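PDB 4OM9: serine protease pet from Escherichia coli, which is a secreted autotransporter enterotoxin of enteroaggregative strains that acts as a serine protease, with alpha-fodrin its probable target inside host cells. Local coordinates for residues K441-T446 against L463-Q468; Y471-N476 against L496-D501. All coordinates share one frame; numbering follows the deposited sequence.

Contact 1. Residues K441-T446 against L463-Q468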
loop_
_atom_site.group_PDB
_atom_site.type_symbol
_atom_site.label_atom_id
_atom_site.label_comp_id
_atom_site.label_asym_id
_atom_site.label_seq_id
_atom_site.Cartn_x
_atom_site.Cartn_y
_atom_site.Cartn_z
ATOM N N LYS A 441 -20.750 -9.063 5.483
ATOM C CA LYS A 441 -20.026 -9.750 6.517
ATOM C C LYS A 441 -18.538 -9.786 6.094
ATOM O O LYS A 441 -17.643 -9.541 6.902
ATOM C CB LYS A 441 -20.586 -11.153 6.693
ATOM C CG LYS A 441 -20.164 -11.875 7.942
ATOM C CD LYS A 441 -21.307 -11.945 8.956
ATOM C CE LYS A 441 -21.052 -13.080 9.948
ATOM N NZ LYS A 441 -19.608 -13.140 10.383
ATOM N N LYS A 442 -18.306 -10.075 4.807
ATOM C CA LYS A 442 -16.970 -10.164 4.201
ATOM C C LYS A 442 -17.028 -9.827 2.703
ATOM O O LYS A 442 -17.926 -10.295 2.000
ATOM C CB LYS A 442 -16.372 -11.566 4.381
ATOM C CG LYS A 442 -15.750 -11.820 5.739
ATOM C CD LYS A 442 -15.094 -13.194 5.831
ATOM C CE LYS A 442 -16.121 -14.315 5.963
ATOM N NZ LYS A 442 -15.511 -15.540 6.558
ATOM N N ILE A 443 -16.092 -9.012 2.215
ATOM C CA ILE A 443 -15.969 -8.836 0.770
ATOM C C ILE A 443 -15.071 -9.921 0.195
ATOM O O ILE A 443 -13.934 -10.080 0.645
ATOM C CB ILE A 443 -15.369 -7.493 0.373
ATOM C CG1 ILE A 443 -16.151 -6.346 0.973
ATOM C CG2 ILE A 443 -15.327 -7.380 -1.146
ATOM C CD1 ILE A 443 -15.242 -5.146 1.370
ATOM N N ALA A 444 -15.564 -10.656 -0.799
ATOM C CA ALA A 444 -14.772 -11.723 -1.392
ATOM C C ALA A 444 -13.916 -11.236 -2.569
ATOM O O ALA A 444 -14.274 -11.418 -3.747
ATOM C CB ALA A 444 -15.663 -12.860 -1.825
ATOM N N ALA A 445 -12.764 -10.650 -2.224
ATOM C CA ALA A 445 -11.851 -10.039 -3.177
ATOM C C ALA A 445 -10.540 -10.761 -3.079
ATOM O O ALA A 445 -10.107 -11.014 -1.960
ATOM C CB ALA A 445 -11.682 -8.561 -2.868
ATOM N N THR A 446 -9.913 -11.134 -4.207
ATOM C CA THR A 446 -8.616 -11.820 -4.114
ATOM C C THR A 446 -7.453 -10.859 -4.123
ATOM O O THR A 446 -6.422 -11.168 -3.576
ATOM C CB THR A 446 -8.366 -12.861 -5.250
ATOM O OG1 THR A 446 -8.277 -12.212 -6.533
ATOM C CG2 THR A 446 -9.480 -13.795 -5.308
ATOM N N LEU A 463 -20.480 1.969 3.301
ATOM C CA LEU A 463 -20.026 0.601 3.142
ATOM C C LEU A 463 -19.765 -0.022 4.520
ATOM O O LEU A 463 -18.859 0.394 5.239
ATOM C CB LEU A 463 -18.779 0.565 2.270
ATOM C CG LEU A 463 -17.964 -0.726 2.268
ATOM C CD1 LEU A 463 -18.785 -1.852 1.671
ATOM C CD2 LEU A 463 -16.680 -0.534 1.489
ATOM N N SER A 464 -20.576 -1.005 4.890
ATOM C CA SER A 464 -20.435 -1.661 6.178
ATOM C C SER A 464 -19.765 -3.030 6.026
ATOM O O SER A 464 -20.165 -3.857 5.188
ATOM C CB SER A 464 -21.810 -1.806 6.855
ATOM O OG SER A 464 -22.472 -0.546 6.987
ATOM N N VAL A 465 -18.729 -3.273 6.821
ATOM C CA VAL A 465 -18.087 -4.579 6.836
ATOM C C VAL A 465 -18.053 -5.048 8.258
ATOM O O VAL A 465 -17.347 -4.470 9.077
ATOM C CB VAL A 465 -16.654 -4.547 6.291
ATOM C CG1 VAL A 465 -16.084 -5.958 6.248
ATOM C CG2 VAL A 465 -16.615 -3.875 4.933
ATOM N N ASN A 466 -18.824 -6.078 8.572
ATOM C CA ASN A 466 -18.992 -6.452 9.970
ATOM C C ASN A 466 -18.629 -7.897 10.254
ATOM O O ASN A 466 -19.320 -8.588 10.977
ATOM C CB ASN A 466 -20.425 -6.151 10.437
ATOM C CG ASN A 466 -21.459 -6.818 9.602
ATOM O OD1 ASN A 466 -21.125 -7.586 8.693
ATOM N ND2 ASN A 466 -22.741 -6.548 9.892
ATOM N N ASN A 467 -17.515 -8.336 9.690
ATOM C CA ASN A 467 -16.903 -9.587 10.104
ATOM C C ASN A 467 -16.711 -9.704 11.626
ATOM O O ASN A 467 -16.407 -8.717 12.324
ATOM C CB ASN A 467 -15.559 -9.741 9.414
ATOM C CG ASN A 467 -14.656 -8.567 9.670
ATOM O OD1 ASN A 467 -14.954 -7.448 9.247
ATOM N ND2 ASN A 467 -13.537 -8.807 10.369
ATOM N N GLN A 468 -16.877 -10.921 12.132
ATOM C CA GLN A 468 -16.740 -11.189 13.555
ATOM C C GLN A 468 -15.433 -11.922 13.849
ATOM O O GLN A 468 -15.065 -12.141 15.006
ATOM C CB GLN A 468 -17.932 -11.999 14.055
ATOM C CG GLN A 468 -19.273 -11.305 13.847
ATOM C CD GLN A 468 -20.430 -12.081 14.454
ATOM O OE1 GLN A 468 -21.184 -12.751 13.747
ATOM N NE2 GLN A 468 -20.575 -11.996 15.773
#
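K441 and N467 mark the nearest backbone approach, their CA atoms 4.8 Å apart, where 441-443 and 465-468 run at 125° to each other rather than as paired strands. K441 O comes within 3.0 Å of N467 N, but the angle is too poor for a hydrogen bond, and K441 O is instead packed against N467 N and CB. Inside, the CD1 end of I443 meets the CG2 branch of V465 at 4.0 Å, the two side chains crossing at about a right angle; the other branch of V465, CG1, lies 4.0 Å from K441 O. On the outer side K441 starts away from the 463-468 segment and turns back: with CG anti to the backbone N (chi1 -166°) and bends at chi2 and chi4, NZ ends 3.7 Å from Q468 OE1, a distance too long for a bond. K442 adds a light touch, its CG 4.2 Å from N467 CB. The amide of N467 is tied two residues on, ND2 bonding to N469 O. Strand 461-465 pairs in parallel with strands 438-440 and 481-486, where V465 and L463 also pack on L483, while I443 rests against Y473 of strand 471-473.

Contact 2. Residues Y471-N476 against L496-D501; sequences YIYHGN and LILDGD
Y471, I472 and Y473 pair in parallel with L496, I497 and L498, the strand axes 4.8 Å apart at closest and 30° from parallel. Three backbone bonds fix the register: I497 N to Y471 O (3.0 Å), Y473 N to I497 O (2.9 Å) and D499 N to Y473 O. I472 CA-H also points at I497 O.

Among the apolar contacts, each side chain meets the one at the same position of the next strand. L496 CD1 meets the edge of the Y471 ring at CD2 (3.6 Å), the two side chains lying side by side, and L498 CD1 reaches Y473 CB. The other face carries I472 and I497, which cross obliquely with CG1 against CD1 at 3.9 Å. In-register parallel pairing of this kind, repeated from coil to coil, builds the right-handed beta-helix that forms the stalk of these passenger domains.

Polar side chains take over where the strands end. H474 ND1 makes a weak bond to D499 OD2 (3.1 Å, N-H...O angle 121°), ring and carboxylate planes 33° apart; NE2 of the histidine goes to D622, and the carboxylate is gripped further by H519 and Q517. D501 N donates to N476 OD1 in the carbonyl plane, on a lone pair (2.8 Å), while N476 ND2 bonds S448 O. Within 471-476, Y473 OH donates to N476 O (2.6 Å) at the edge of its ring, and G475 N sits over the centre of one face.

Two waters bridge the backbones: one donates to Y473 O and G475 O and accepts from G500 N; another joins H474 O to D499 O, weakly at the latter.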
loop_
_atom_site.group_PDB
_atom_site.type_symbol
_atom_site.label_atom_id
_atom_site.label_comp_id
_atom_site.label_asym_id
_atom_site.label_seq_id
_atom_site.Cartn_x
_atom_site.Cartn_y
_atom_site.Cartn_z
ATOM N N TYR A 471 -10.378 -11.199 9.204
ATOM C CA TYR A 471 -10.668 -11.155 7.788
ATOM C C TYR A 471 -9.839 -10.050 7.137
ATOM O O TYR A 471 -9.682 -8.950 7.700
ATOM C CB TYR A 471 -12.169 -10.936 7.529
ATOM C CG TYR A 471 -12.408 -10.317 6.173
ATOM C CD1 TYR A 471 -12.330 -11.075 5.005
ATOM C CD2 TYR A 471 -12.671 -8.965 6.055
ATOM C CE1 TYR A 471 -12.521 -10.489 3.754
ATOM C CE2 TYR A 471 -12.867 -8.385 4.830
ATOM C CZ TYR A 471 -12.791 -9.143 3.682
ATOM O OH TYR A 471 -12.981 -8.516 2.475
ATOM N N ILE A 472 -9.277 -10.345 5.967
ATOM C CA ILE A 472 -8.517 -9.331 5.250
ATOM C C ILE A 472 -9.206 -8.942 3.942
ATOM O O ILE A 472 -9.467 -9.789 3.108
ATOM C CB ILE A 472 -7.084 -9.797 4.943
ATOM C CG1 ILE A 472 -6.444 -10.390 6.197
ATOM C CG2 ILE A 472 -6.261 -8.628 4.412
ATOM C CD1 ILE A 472 -4.967 -10.772 6.032
ATOM N N TYR A 473 -9.501 -7.653 3.791
ATOM C CA TYR A 473 -9.964 -7.119 2.523
ATOM C C TYR A 473 -8.725 -6.750 1.731
ATOM O O TYR A 473 -7.944 -5.881 2.160
ATOM C CB TYR A 473 -10.887 -5.911 2.721
ATOM C CG TYR A 473 -11.329 -5.249 1.430
ATOM C CD1 TYR A 473 -11.911 -6.001 0.393
ATOM C CD2 TYR A 473 -11.194 -3.871 1.250
ATOM C CE1 TYR A 473 -12.319 -5.396 -0.784
ATOM C CE2 TYR A 473 -11.595 -3.257 0.078
ATOM C CZ TYR A 473 -12.165 -4.020 -0.937
ATOM O OH TYR A 473 -12.558 -3.407 -2.112
ATOM N N HIS A 474 -8.520 -7.451 0.611
ATOM C CA HIS A 474 -7.387 -7.226 -0.270
ATOM C C HIS A 474 -7.652 -6.104 -1.286
ATOM O O HIS A 474 -6.733 -5.652 -1.962
ATOM C CB HIS A 474 -7.034 -8.502 -1.036
ATOM C CG HIS A 474 -6.392 -9.586 -0.212
ATOM N ND1 HIS A 474 -5.216 -9.407 0.492
ATOM C CD2 HIS A 474 -6.725 -10.895 -0.070
ATOM C CE1 HIS A 474 -4.877 -10.550 1.074
ATOM N NE2 HIS A 474 -5.772 -11.463 0.747
ATOM N N GLY A 475 -8.908 -5.678 -1.425
ATOM C CA GLY A 475 -9.273 -4.706 -2.450
ATOM C C GLY A 475 -9.176 -3.253 -2.001
ATOM O O GLY A 475 -8.672 -2.958 -0.908
ATOM N N ASN A 476 -9.676 -2.333 -2.823
ATOM C CA ASN A 476 -9.609 -0.919 -2.465
ATOM C C ASN A 476 -10.969 -0.262 -2.180
ATOM O O ASN A 476 -12.027 -0.870 -2.347
ATOM C CB ASN A 476 -8.905 -0.126 -3.561
ATOM C CG ASN A 476 -7.671 -0.820 -4.075
ATOM O OD1 ASN A 476 -6.697 -0.991 -3.344
ATOM N ND2 ASN A 476 -7.703 -1.229 -5.351
ATOM N N LEU A 496 -10.917 -6.456 11.379
ATOM C CA LEU A 496 -10.969 -6.083 9.973
ATOM C C LEU A 496 -9.609 -5.530 9.569
ATOM O O LEU A 496 -9.153 -4.508 10.112
ATOM C CB LEU A 496 -12.062 -5.051 9.713
ATOM C CG LEU A 496 -12.048 -4.485 8.294
ATOM C CD1 LEU A 496 -12.188 -5.609 7.274
ATOM C CD2 LEU A 496 -13.116 -3.413 8.085
ATOM N N ILE A 497 -8.967 -6.224 8.629
ATOM C CA ILE A 497 -7.636 -5.880 8.147
ATOM C C ILE A 497 -7.680 -5.386 6.700
ATOM O O ILE A 497 -8.122 -6.100 5.816
ATOM C CB ILE A 497 -6.701 -7.093 8.256
ATOM C CG1 ILE A 497 -6.666 -7.582 9.705
ATOM C CG2 ILE A 497 -5.303 -6.745 7.754
ATOM C CD1 ILE A 497 -6.526 -9.089 9.850
ATOM N N LEU A 498 -7.256 -4.153 6.466
ATOM C CA LEU A 498 -7.263 -3.600 5.118
ATOM C C LEU A 498 -5.848 -3.645 4.554
ATOM O O LEU A 498 -4.920 -3.054 5.156
ATOM C CB LEU A 498 -7.801 -2.172 5.110
ATOM C CG LEU A 498 -9.318 -1.893 5.200
ATOM C CD1 LEU A 498 -10.209 -3.168 5.278
ATOM C CD2 LEU A 498 -9.637 -0.929 6.328
ATOM N N ASP A 499 -5.711 -4.359 3.430
ATOM C CA ASP A 499 -4.458 -4.673 2.708
ATOM C C ASP A 499 -4.254 -3.842 1.462
ATOM O O ASP A 499 -3.211 -3.950 0.789
ATOM C CB ASP A 499 -4.461 -6.140 2.231
ATOM C CG ASP A 499 -3.350 -6.931 2.809
ATOM O OD1 ASP A 499 -2.652 -6.363 3.660
ATOM O OD2 ASP A 499 -3.182 -8.108 2.447
ATOM N N GLY A 500 -5.305 -3.121 1.080
ATOM C CA GLY A 500 -5.296 -2.348 -0.148
ATOM C C GLY A 500 -5.357 -0.865 0.143
ATOM O O GLY A 500 -5.226 -0.444 1.290
ATOM N N ASP A 501 -5.560 -0.072 -0.900
ATOM C CA ASP A 501 -5.661 1.372 -0.746
ATOM C C ASP A 501 -7.074 1.781 -0.356
ATOM O O ASP A 501 -8.066 1.320 -0.953
ATOM C CB ASP A 501 -5.241 2.077 -2.039
ATOM C CG ASP A 501 -3.801 1.846 -2.364
ATOM O OD1 ASP A 501 -2.951 2.134 -1.490
ATOM O OD2 ASP A 501 -3.510 1.356 -3.477
HETATM O O HOH W 1 -8.285 -3.047 1.856
HETATM O O HOH W 2 -3.923 -6.135 -1.402
#

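Overall arrangement
Following the chain from the N terminus, contact 1 closes first, bringing 463-468 back to 441-446 after 16 intervening residues. Contact 2 opens only afterwards, at Y471, and closes across 19 residues, so the two loops are in series and neither nest nor cross. Strand 461-465 is followed, after the short 466-470 connection, by strand 471-473, and the contact centres lie 9 Å apart. They touch: I443 O is 2.6 Å from Y471 OH, probably a hydrogen bond, and K442 CG packs on Y471 CD1 at 3.6 Å. Contact 1 thus joins a corner after strand 438-440 to the end of strand 461-465, whereas contact 2 pairs strands 471-473 and 496-498 on another wall of the beta-helix.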